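Local coordinates for protein haloacid dehalogenase-like hydrolase (PDB 4EZE) that probably hydrolyses O-phosphoserine to serine and phosphate with the help of magnesium, the last step of serine biosynthesis, at residues D35-K40 against W94-F99; D116-A121 against I285-K290; T225-D230 against T234-L239. All coordinates share one frame; numbering follows the deposited sequence. Where two conformers were deposited one is given.

Contact 1 of 3, residues D35-K40 against W94-F99; sequences DTFQKK and WQFDFF
Lys40 lays its side chain over one face of the Trp94 indole, and this cation-pi pair forms the polar half of the meeting of 35-40 with 94-99. The ammonium NZ of Lys40 stands 3.2 Å from the centroid of the five-membered ring of Trp94, only 12° off the ring normal, so the charge sits squarely above the electron-rich pyrrole part. Lys40 CD makes a CH-pi contact 3.8 Å from the centroid of the Trp94 six-membered ring. Because CG of Lys40 is anti to the backbone N (chi1 -168°) and the chain runs nearly straight through chi3, its methylenes lie on the six-membered ring, and a bend at the last torsion sets NZ over the five-membered one.

The second kind of contact is aromatic. Phe37 turns its edge to the face of Phe96 in a T-shaped pair, with centroids 5.1 Å apart and planes at 70°; CE1 of Phe37 comes to 3.6 Å from CD2 of Phe96. The same Phe37 CE1 also touches the edge of Trp94, 4.0 Å from CE3. Phenylalanine suits both of these buried places, since flat apolar rings fill the space without polar groups to satisfy, whereas Lys40, partly exposed, can keep its charge over the indole face.

Leu70 from strand 67-75 also packs on Phe37, and Ser91 of helix 81-93 on Phe96. Helix 34-45 is thus packed beside the link from helix 81-93 into edge strand 97-100, within a beta-alpha-beta-beta-alpha-beta domain of ferredoxin-like topology.

Contact 2 of 3, residues D116-A121 against I285-K290; sequences DSTFIA and IAWKAK. With NA (sodium ion), chain D.
A chi1 of 162° carries the Trp287 indole away from its own backbone N and, with chi2 at -95°, from the end of strand 283-287 toward the turn at Ser117 and Thr118. There the ring meets backbone rather than side chain: CD1 of Trp287 lies 3.3 Å from the carbonyl O of Ser117, which approaches at the edge of the indole near its plane. The slightly positive C-H edge of an aromatic ring is a reasonable neighbour for a carbonyl oxygen. CA of Thr118 adds a van der Waals contact 3.9 Å from the same Trp287 CD1. A large flat residue suits this buried spot, where Phe306 stacks on the indole and Ile301 also packs against it.

Water 1 lies 2.9 Å from Ser117 O and 3.0 Å from Lys288 O and can donate to them, though it has more acceptors around it than protons to give. The hydroxyl of Ser117 is engaged by Glu123.

One residue before Ser117, the carbonyl O of Asp116 binds the sodium ion at 2.4 Å. Waters 2 and 3 are further ligands, and Asp114 and Asp270 complete the site. Asp114, the predicted nucleophile, and Asp116, the predicted proton donor, are the two aspartates of the DxD signature of the HAD superfamily. Sodium here probably occupies the place of the magnesium cofactor; a backbone carbonyl among acidic ligands would stabilise either cation without adding another negative charge.

Contact 3 of 3, residues T225-D230 against T234-L239; sequences TVEIRD and TDNITL
Thr234 reaches across to Glu227 on the other strand. Its CB lies 3.3 Å from the carbonyl O of Glu227. Beyond CB the branches part: OG1, held between the backbone N and the carbonyl carbon (chi1 61°), points at Glu227 O, at a separation too short to trust in detail, while CG2 rests 3.8 Å from CB of Arg229. The firmer bonds run from Thr234 N to Glu227 O at 2.9 Å and from Asn236 N to Thr234 OG1, which closes an ST turn at the corner near Asp235. Threonine suits the place because its hydroxyl accepts in that turn while its methyl packs against the arginine.

Farther along, Glu227 N bonds to Asn236 O and Thr238 N to Thr225 O, the latter at 2.8 Å, flanking the non-hydrogen-bonded pair Val226 and Ile237. Water 4 links Thr225 O, Asn236 O and Thr238 OG1. Arg229 NH2 forms a salt bridge with Glu227 OE1 at 3.1 Å.

Val226 CG2 meets Ile237 CG1 at 4.0 Å, and both branched residues pack on Ile160 of helix 152-161. Ile228 instead touches Ile207 of helix 206-216, placing this antiparallel hairpin next to both helices.

Contact 2 is buried near the centre of the chain, contact 1 is partly buried, and contact 3 lies at the surface; contacts 1 and 3 sit on opposite sides of the chain's centre, their own centres about 49 Å apart. Contact 1 joins a helix to the approach of an edge strand through aromatic and cation-pi packing. Contact 2, between a strand of the parallel sheet and the short helix beside the metal, sets an indole edge and a bridging water against a backbone carbonyl. Contact 3 is a hairpin ruled by interstrand hydrogen bonds. No secondary-structure element is shared among the three. In the chain, contact 3 is nested within the loop that contact 2 closes, whereas contact 1 is complete before either begins.

Contact 1 of 3, residues D35-K40 against W94-F99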
loop_
_atom_site.group_PDB
_atom_site.type_symbol
_atom_site.label_atom_id
_atom_site.label_comp_id
_atom_site.label_asym_id
_atom_site.label_seq_id
_atom_site.Cartn_x
_atom_site.Cartn_y
_atom_site.Cartn_z
ATOM N N ASP A 35 -19.402 15.238 15.729
ATOM C CA ASP A 35 -19.804 15.412 17.120
ATOM C C ASP A 35 -20.445 14.155 17.687
ATOM O O ASP A 35 -20.120 13.723 18.800
ATOM C CB ASP A 35 -20.741 16.607 17.239
ATOM C CG ASP A 35 -20.037 17.906 16.926
ATOM O OD1 ASP A 35 -20.680 18.767 16.301
ATOM O OD2 ASP A 35 -18.835 18.059 17.283
ATOM N N THR A 36 -21.343 13.551 16.915
ATOM C CA THR A 36 -21.917 12.259 17.305
ATOM C C THR A 36 -20.814 11.241 17.543
ATOM O O THR A 36 -20.880 10.427 18.458
ATOM C CB THR A 36 -22.863 11.708 16.223
ATOM O OG1 THR A 36 -23.789 12.729 15.839
ATOM C CG2 THR A 36 -23.630 10.497 16.745
ATOM N N PHE A 37 -19.790 11.281 16.700
ATOM C CA PHE A 37 -18.751 10.268 16.753
ATOM C C PHE A 37 -17.851 10.499 17.957
ATOM O O PHE A 37 -17.384 9.565 18.611
ATOM C CB PHE A 37 -17.935 10.287 15.452
ATOM C CG PHE A 37 -16.720 9.392 15.484
ATOM C CD1 PHE A 37 -16.841 8.033 15.271
ATOM C CD2 PHE A 37 -15.459 9.919 15.708
ATOM C CE1 PHE A 37 -15.720 7.214 15.295
ATOM C CE2 PHE A 37 -14.335 9.101 15.742
ATOM C CZ PHE A 37 -14.471 7.747 15.530
ATOM N N GLN A 38 -17.582 11.757 18.240
ATOM C CA GLN A 38 -16.789 12.062 19.398
ATOM C C GLN A 38 -17.523 11.593 20.646
ATOM O O GLN A 38 -16.962 10.885 21.484
ATOM C CB GLN A 38 -16.546 13.555 19.484
ATOM C CG GLN A 38 -15.686 13.919 20.673
ATOM C CD GLN A 38 -15.444 15.397 20.732
ATOM O OE1 GLN A 38 -15.330 16.058 19.700
ATOM N NE2 GLN A 38 -15.383 15.936 21.941
ATOM N N LYS A 39 -18.784 11.993 20.760
ATOM C CA LYS A 39 -19.599 11.647 21.917
ATOM C C LYS A 39 -19.594 10.144 22.097
ATOM O O LYS A 39 -19.214 9.609 23.148
ATOM C CB LYS A 39 -21.026 12.150 21.709
ATOM C CG LYS A 39 -21.904 12.122 22.948
ATOM C CD LYS A 39 -23.167 12.950 22.737
ATOM C CE LYS A 39 -24.179 12.732 23.852
ATOM N NZ LYS A 39 -24.394 11.278 24.103
ATOM N N LYS A 40 -19.996 9.464 21.034
ATOM C CA LYS A 40 -20.101 8.017 21.032
ATOM C C LYS A 40 -18.792 7.357 21.448
ATOM O O LYS A 40 -18.784 6.316 22.108
ATOM C CB LYS A 40 -20.499 7.566 19.631
ATOM C CG LYS A 40 -20.924 6.125 19.517
ATOM C CD LYS A 40 -21.101 5.761 18.056
ATOM C CE LYS A 40 -21.896 4.480 17.922
ATOM N NZ LYS A 40 -21.271 3.661 16.858
ATOM N N TRP A 94 -17.649 0.059 13.713
ATOM C CA TRP A 94 -18.278 1.321 13.331
ATOM C C TRP A 94 -17.780 1.828 11.986
ATOM O O TRP A 94 -18.206 2.895 11.540
ATOM C CB TRP A 94 -18.018 2.432 14.363
ATOM C CG TRP A 94 -18.332 2.077 15.762
ATOM C CD1 TRP A 94 -18.909 0.929 16.209
ATOM C CD2 TRP A 94 -18.119 2.902 16.915
ATOM N NE1 TRP A 94 -19.051 0.981 17.575
ATOM C CE2 TRP A 94 -18.580 2.187 18.029
ATOM C CE3 TRP A 94 -17.580 4.176 17.107
ATOM C CZ2 TRP A 94 -18.516 2.701 19.320
ATOM C CZ3 TRP A 94 -17.522 4.687 18.389
ATOM C CH2 TRP A 94 -17.987 3.955 19.476
ATOM N N GLN A 95 -16.847 1.102 11.377
ATOM C CA GLN A 95 -16.285 1.491 10.082
ATOM C C GLN A 95 -15.696 2.882 10.073
ATOM O O GLN A 95 -16.229 3.772 9.435
ATOM C CB GLN A 95 -17.325 1.329 8.970
ATOM C CG GLN A 95 -17.628 -0.162 8.753
ATOM C CD GLN A 95 -18.527 -0.497 7.580
ATOM O OE1 GLN A 95 -19.184 0.368 6.979
ATOM N NE2 GLN A 95 -18.576 -1.789 7.257
ATOM N N PHE A 96 -14.588 3.083 10.781
ATOM C CA PHE A 96 -13.855 4.314 10.583
ATOM C C PHE A 96 -12.410 3.928 10.434
ATOM O O PHE A 96 -12.010 2.812 10.786
ATOM C CB PHE A 96 -14.053 5.314 11.746
ATOM C CG PHE A 96 -13.654 4.766 13.070
ATOM C CD1 PHE A 96 -12.325 4.808 13.483
ATOM C CD2 PHE A 96 -14.592 4.150 13.886
ATOM C CE1 PHE A 96 -11.934 4.263 14.706
ATOM C CE2 PHE A 96 -14.219 3.621 15.107
ATOM C CZ PHE A 96 -12.891 3.676 15.522
ATOM N N ASP A 97 -11.625 4.843 9.884
ATOM C CA ASP A 97 -10.195 4.645 9.820
ATOM C C ASP A 97 -9.571 5.495 10.896
ATOM O O ASP A 97 -10.164 6.485 11.356
ATOM C CB ASP A 97 -9.657 5.070 8.447
ATOM C CG ASP A 97 -9.841 3.993 7.400
ATOM O OD1 ASP A 97 -9.396 2.856 7.679
ATOM O OD2 ASP A 97 -10.427 4.281 6.317
ATOM N N PHE A 98 -8.357 5.146 11.290
ATOM C CA PHE A 98 -7.653 6.041 12.188
ATOM C C PHE A 98 -6.175 5.875 11.959
ATOM O O PHE A 98 -5.745 4.920 11.295
ATOM C CB PHE A 98 -7.993 5.711 13.645
ATOM C CG PHE A 98 -7.515 4.338 14.087
ATOM C CD1 PHE A 98 -6.243 4.162 14.584
ATOM C CD2 PHE A 98 -8.347 3.233 14.003
ATOM C CE1 PHE A 98 -5.814 2.921 15.010
ATOM C CE2 PHE A 98 -7.918 1.989 14.415
ATOM C CZ PHE A 98 -6.661 1.829 14.921
ATOM N N PHE A 99 -5.403 6.802 12.514
ATOM C CA PHE A 99 -3.960 6.669 12.539
ATOM C C PHE A 99 -3.416 7.090 13.878
ATOM O O PHE A 99 -3.815 8.123 14.434
ATOM C CB PHE A 99 -3.327 7.519 11.457
ATOM C CG PHE A 99 -3.450 6.927 10.104
ATOM C CD1 PHE A 99 -2.695 5.817 9.761
ATOM C CD2 PHE A 99 -4.346 7.445 9.184
ATOM C CE1 PHE A 99 -2.809 5.248 8.507
ATOM C CE2 PHE A 99 -4.463 6.878 7.929
ATOM C CZ PHE A 99 -3.692 5.782 7.591
#

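Contact 2 of 3, residues D116-A121 against I285-K290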
loop_
_atom_site.group_PDB
_atom_site.type_symbol
_atom_site.label_atom_id
_atom_site.label_comp_id
_atom_site.label_asym_id
_atom_site.label_seq_id
_atom_site.Cartn_x
_atom_site.Cartn_y
_atom_site.Cartn_z
ATOM N N ASP A 116 -0.082 -4.211 -7.848
ATOM C CA ASP A 116 -1.411 -4.798 -7.971
ATOM C C ASP A 116 -2.240 -4.672 -6.691
ATOM O O ASP A 116 -1.769 -4.983 -5.611
ATOM C CB ASP A 116 -1.321 -6.266 -8.380
ATOM C CG ASP A 116 -0.764 -6.456 -9.781
ATOM O OD1 ASP A 116 -0.948 -5.564 -10.638
ATOM O OD2 ASP A 116 -0.131 -7.505 -10.016
ATOM N N SER A 117 -3.489 -4.246 -6.837
ATOM C CA SER A 117 -4.417 -4.142 -5.718
ATOM C C SER A 117 -3.907 -3.176 -4.641
ATOM O O SER A 117 -4.438 -3.118 -3.538
ATOM C CB SER A 117 -4.736 -5.533 -5.146
ATOM O OG SER A 117 -5.390 -6.330 -6.124
ATOM N N THR A 118 -2.870 -2.422 -4.972
ATOM C CA THR A 118 -2.425 -1.347 -4.108
ATOM C C THR A 118 -2.404 -0.030 -4.882
ATOM O O THR A 118 -3.342 0.769 -4.784
ATOM C CB THR A 118 -1.068 -1.657 -3.459
ATOM O OG1 THR A 118 -1.194 -2.837 -2.660
ATOM C CG2 THR A 118 -0.641 -0.495 -2.547
ATOM N N PHE A 119 -1.358 0.194 -5.670
ATOM C CA PHE A 119 -1.296 1.401 -6.491
ATOM C C PHE A 119 -2.419 1.407 -7.528
ATOM O O PHE A 119 -3.004 2.444 -7.811
ATOM C CB PHE A 119 0.048 1.491 -7.173
ATOM C CG PHE A 119 0.358 2.846 -7.724
ATOM C CD1 PHE A 119 0.983 3.813 -6.928
ATOM C CD2 PHE A 119 0.069 3.152 -9.054
ATOM C CE1 PHE A 119 1.284 5.071 -7.445
ATOM C CE2 PHE A 119 0.373 4.404 -9.582
ATOM C CZ PHE A 119 0.976 5.368 -8.778
ATOM N N ILE A 120 -2.739 0.237 -8.077
ATOM C CA ILE A 120 -3.858 0.115 -9.014
ATOM C C ILE A 120 -4.862 -0.820 -8.393
ATOM O O ILE A 120 -4.480 -1.636 -7.567
ATOM C CB ILE A 120 -3.408 -0.409 -10.400
ATOM C CG1 ILE A 120 -2.693 -1.759 -10.276
ATOM C CG2 ILE A 120 -2.476 0.589 -11.077
ATOM C CD1 ILE A 120 -2.426 -2.411 -11.623
ATOM N N ALA A 121 -6.144 -0.688 -8.734
ATOM C CA ALA A 121 -7.138 -1.574 -8.124
ATOM C C ALA A 121 -7.015 -3.007 -8.639
ATOM O O ALA A 121 -7.380 -3.971 -7.945
ATOM C CB ALA A 121 -8.549 -1.043 -8.336
ATOM N N ILE A 285 1.962 0.316 5.887
ATOM C CA ILE A 285 0.544 0.599 5.775
ATOM C C ILE A 285 -0.138 -0.514 5.012
ATOM O O ILE A 285 0.260 -0.787 3.896
ATOM C CB ILE A 285 0.289 1.910 5.029
ATOM C CG1 ILE A 285 0.872 3.083 5.829
ATOM C CG2 ILE A 285 -1.208 2.105 4.823
ATOM C CD1 ILE A 285 1.009 4.345 5.017
ATOM N N ALA A 286 -1.168 -1.106 5.597
ATOM C CA ALA A 286 -1.917 -2.143 4.931
ATOM C C ALA A 286 -3.108 -1.503 4.258
ATOM O O ALA A 286 -3.946 -0.907 4.892
ATOM C CB ALA A 286 -2.367 -3.184 5.924
ATOM N N TRP A 287 -3.164 -1.633 2.949
ATOM C CA TRP A 287 -4.218 -1.016 2.184
ATOM C C TRP A 287 -5.291 -2.025 1.832
ATOM O O TRP A 287 -5.069 -2.904 1.033
ATOM C CB TRP A 287 -3.615 -0.420 0.919
ATOM C CG TRP A 287 -4.586 -0.136 -0.134
ATOM C CD1 TRP A 287 -4.904 -0.932 -1.162
ATOM C CD2 TRP A 287 -5.374 1.035 -0.272
ATOM N NE1 TRP A 287 -5.845 -0.348 -1.939
ATOM C CE2 TRP A 287 -6.154 0.870 -1.414
ATOM C CE3 TRP A 287 -5.499 2.205 0.463
ATOM C CZ2 TRP A 287 -7.049 1.826 -1.841
ATOM C CZ3 TRP A 287 -6.379 3.148 0.041
ATOM C CH2 TRP A 287 -7.146 2.958 -1.100
ATOM N N LYS A 288 -6.436 -1.928 2.492
ATOM C CA LYS A 288 -7.584 -2.751 2.166
ATOM C C LYS A 288 -7.078 -4.171 2.053
ATOM O O LYS A 288 -7.394 -4.887 1.130
ATOM C CB LYS A 288 -8.270 -2.240 0.912
ATOM C CG LYS A 288 -8.820 -0.845 1.120
ATOM C CD LYS A 288 -9.640 -0.335 -0.038
ATOM C CE LYS A 288 -10.218 1.027 0.291
ATOM N NZ LYS A 288 -10.822 1.693 -0.887
ATOM N N ALA A 289 -6.248 -4.535 3.013
ATOM C CA ALA A 289 -5.424 -5.723 2.976
ATOM C C ALA A 289 -6.032 -7.078 3.287
ATOM O O ALA A 289 -7.074 -7.180 3.905
ATOM C CB ALA A 289 -4.198 -5.502 3.838
ATOM N N LYS A 290 -5.341 -8.117 2.836
ATOM C CA LYS A 290 -5.638 -9.486 3.259
ATOM C C LYS A 290 -5.599 -9.631 4.775
ATOM O O LYS A 290 -4.788 -8.984 5.450
ATOM C CB LYS A 290 -4.645 -10.466 2.646
ATOM C CG LYS A 290 -4.630 -10.451 1.125
ATOM C CD LYS A 290 -6.011 -10.764 0.575
ATOM C CE LYS A 290 -5.908 -11.296 -0.842
ATOM N NZ LYS A 290 -4.887 -10.530 -1.613
HETATM NA NA NA D . -0.445 -6.536 -4.283
HETATM O O HOH W 1 -6.071 -4.321 -1.458
HETATM O O HOH W 2 0.132 -8.312 -3.284
HETATM O O HOH W 3 -1.852 -8.445 -5.145
#

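Contact 3 of 3, residues T225-D230 against T234-L239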
loop_
_atom_site.group_PDB
_atom_site.type_symbol
_atom_site.label_atom_id
_atom_site.label_comp_id
_atom_site.label_asym_id
_atom_site.label_seq_id
_atom_site.Cartn_x
_atom_site.Cartn_y
_atom_site.Cartn_z
ATOM N N THR A 225 11.250 -8.715 -14.491
ATOM C CA THR A 225 11.428 -8.287 -15.858
ATOM C C THR A 225 11.174 -9.480 -16.763
ATOM O O THR A 225 11.779 -10.541 -16.585
ATOM C CB THR A 225 12.832 -7.707 -16.115
ATOM O OG1 THR A 225 13.249 -6.926 -14.984
ATOM C CG2 THR A 225 12.819 -6.808 -17.351
ATOM N N VAL A 226 10.249 -9.325 -17.703
ATOM C CA VAL A 226 10.020 -10.373 -18.704
ATOM C C VAL A 226 10.279 -9.778 -20.071
ATOM O O VAL A 226 9.638 -8.802 -20.458
ATOM C CB VAL A 226 8.608 -10.934 -18.612
ATOM C CG1 VAL A 226 8.422 -12.045 -19.647
ATOM C CG2 VAL A 226 8.375 -11.451 -17.190
ATOM N N GLU A 227 11.259 -10.334 -20.779
ATOM C CA GLU A 227 11.706 -9.738 -22.025
ATOM C C GLU A 227 10.605 -9.788 -23.072
ATOM O O GLU A 227 9.831 -10.731 -23.135
ATOM C CB GLU A 227 12.938 -10.466 -22.558
ATOM C CG GLU A 227 13.398 -9.934 -23.907
ATOM C CD GLU A 227 14.322 -10.898 -24.641
ATOM O OE1 GLU A 227 14.380 -12.093 -24.280
ATOM O OE2 GLU A 227 14.989 -10.458 -25.592
ATOM N N ILE A 228 10.551 -8.755 -23.889
ATOM C CA ILE A 228 9.661 -8.705 -25.026
ATOM C C ILE A 228 10.541 -8.595 -26.249
ATOM O O ILE A 228 11.388 -7.706 -26.335
ATOM C CB ILE A 228 8.764 -7.465 -24.985
ATOM C CG1 ILE A 228 7.592 -7.687 -24.030
ATOM C CG2 ILE A 228 8.295 -7.109 -26.389
ATOM C CD1 ILE A 228 6.913 -6.401 -23.593
ATOM N N ARG A 229 10.350 -9.514 -27.185
ATOM C CA ARG A 229 11.170 -9.570 -28.382
ATOM C C ARG A 229 10.288 -9.770 -29.615
ATOM O O ARG A 229 9.316 -10.538 -29.570
ATOM C CB ARG A 229 12.188 -10.702 -28.267
ATOM C CG ARG A 229 13.410 -10.477 -29.143
ATOM C CD ARG A 229 14.268 -11.718 -29.227
ATOM N NE ARG A 229 14.367 -12.417 -27.943
ATOM C CZ ARG A 229 15.147 -13.474 -27.727
ATOM N NH1 ARG A 229 15.902 -13.958 -28.705
ATOM N NH2 ARG A 229 15.179 -14.047 -26.531
ATOM N N ASP A 230 10.633 -9.086 -30.706
ATOM C CA ASP A 230 9.803 -9.062 -31.928
ATOM C C ASP A 230 8.413 -8.669 -31.548
ATOM O O ASP A 230 7.442 -9.182 -32.101
ATOM C CB ASP A 230 9.763 -10.438 -32.619
ATOM C CG ASP A 230 11.144 -10.960 -32.919
ATOM O OD1 ASP A 230 11.976 -10.138 -33.353
ATOM O OD2 ASP A 230 11.411 -12.170 -32.693
ATOM N N THR A 234 8.083 -12.747 -24.359
ATOM C CA THR A 234 8.822 -13.998 -24.282
ATOM C C THR A 234 8.531 -14.607 -22.920
ATOM O O THR A 234 7.726 -14.077 -22.169
ATOM C CB THR A 234 10.353 -13.772 -24.350
ATOM O OG1 THR A 234 10.756 -12.961 -23.240
ATOM C CG2 THR A 234 10.760 -13.076 -25.659
ATOM N N ASP A 235 9.207 -15.704 -22.597
ATOM C CA ASP A 235 9.235 -16.231 -21.239
ATOM C C ASP A 235 10.646 -16.080 -20.671
ATOM O O ASP A 235 11.048 -16.862 -19.806
ATOM C CB ASP A 235 8.893 -17.718 -21.233
ATOM C CG ASP A 235 9.922 -18.548 -22.006
ATOM O OD1 ASP A 235 10.940 -17.972 -22.441
ATOM O OD2 ASP A 235 9.721 -19.766 -22.172
ATOM N N ASN A 236 11.421 -15.118 -21.177
ATOM C CA ASN A 236 12.722 -14.834 -20.589
ATOM C C ASN A 236 12.547 -13.914 -19.384
ATOM O O ASN A 236 12.437 -12.686 -19.516
ATOM C CB ASN A 236 13.687 -14.250 -21.635
ATOM C CG ASN A 236 13.868 -15.167 -22.834
ATOM O OD1 ASN A 236 13.706 -16.392 -22.733
ATOM N ND2 ASN A 236 14.185 -14.578 -23.984
ATOM N N ILE A 237 12.483 -14.531 -18.213
ATOM C CA ILE A 237 12.292 -13.813 -16.978
ATOM C C ILE A 237 13.670 -13.517 -16.353
ATOM O O ILE A 237 14.467 -14.424 -16.153
ATOM C CB ILE A 237 11.444 -14.651 -15.993
ATOM C CG1 ILE A 237 10.070 -14.972 -16.586
ATOM C CG2 ILE A 237 11.225 -13.901 -14.681
ATOM C CD1 ILE A 237 9.213 -15.788 -15.651
ATOM N N THR A 238 13.961 -12.253 -16.061
ATOM C CA THR A 238 15.221 -11.904 -15.360
ATOM C C THR A 238 15.339 -12.579 -13.985
ATOM O O THR A 238 14.456 -12.401 -13.144
ATOM C CB THR A 238 15.264 -10.398 -15.122
ATOM O OG1 THR A 238 15.291 -9.732 -16.383
ATOM C CG2 THR A 238 16.504 -9.984 -14.268
ATOM N N LEU A 239 16.413 -13.338 -13.744
ATOM C CA LEU A 239 16.655 -13.931 -12.400
ATOM C C LEU A 239 17.711 -13.150 -11.622
ATOM O O LEU A 239 18.635 -12.605 -12.222
ATOM C CB LEU A 239 17.148 -15.371 -12.525
ATOM C CG LEU A 239 16.366 -16.229 -13.507
ATOM C CD1 LEU A 239 17.005 -17.605 -13.518
ATOM C CD2 LEU A 239 14.872 -16.263 -13.141
HETATM O O HOH W 4 14.158 -10.619 -18.650
HETATM O O HOH W 5 12.254 -10.842 -12.737
#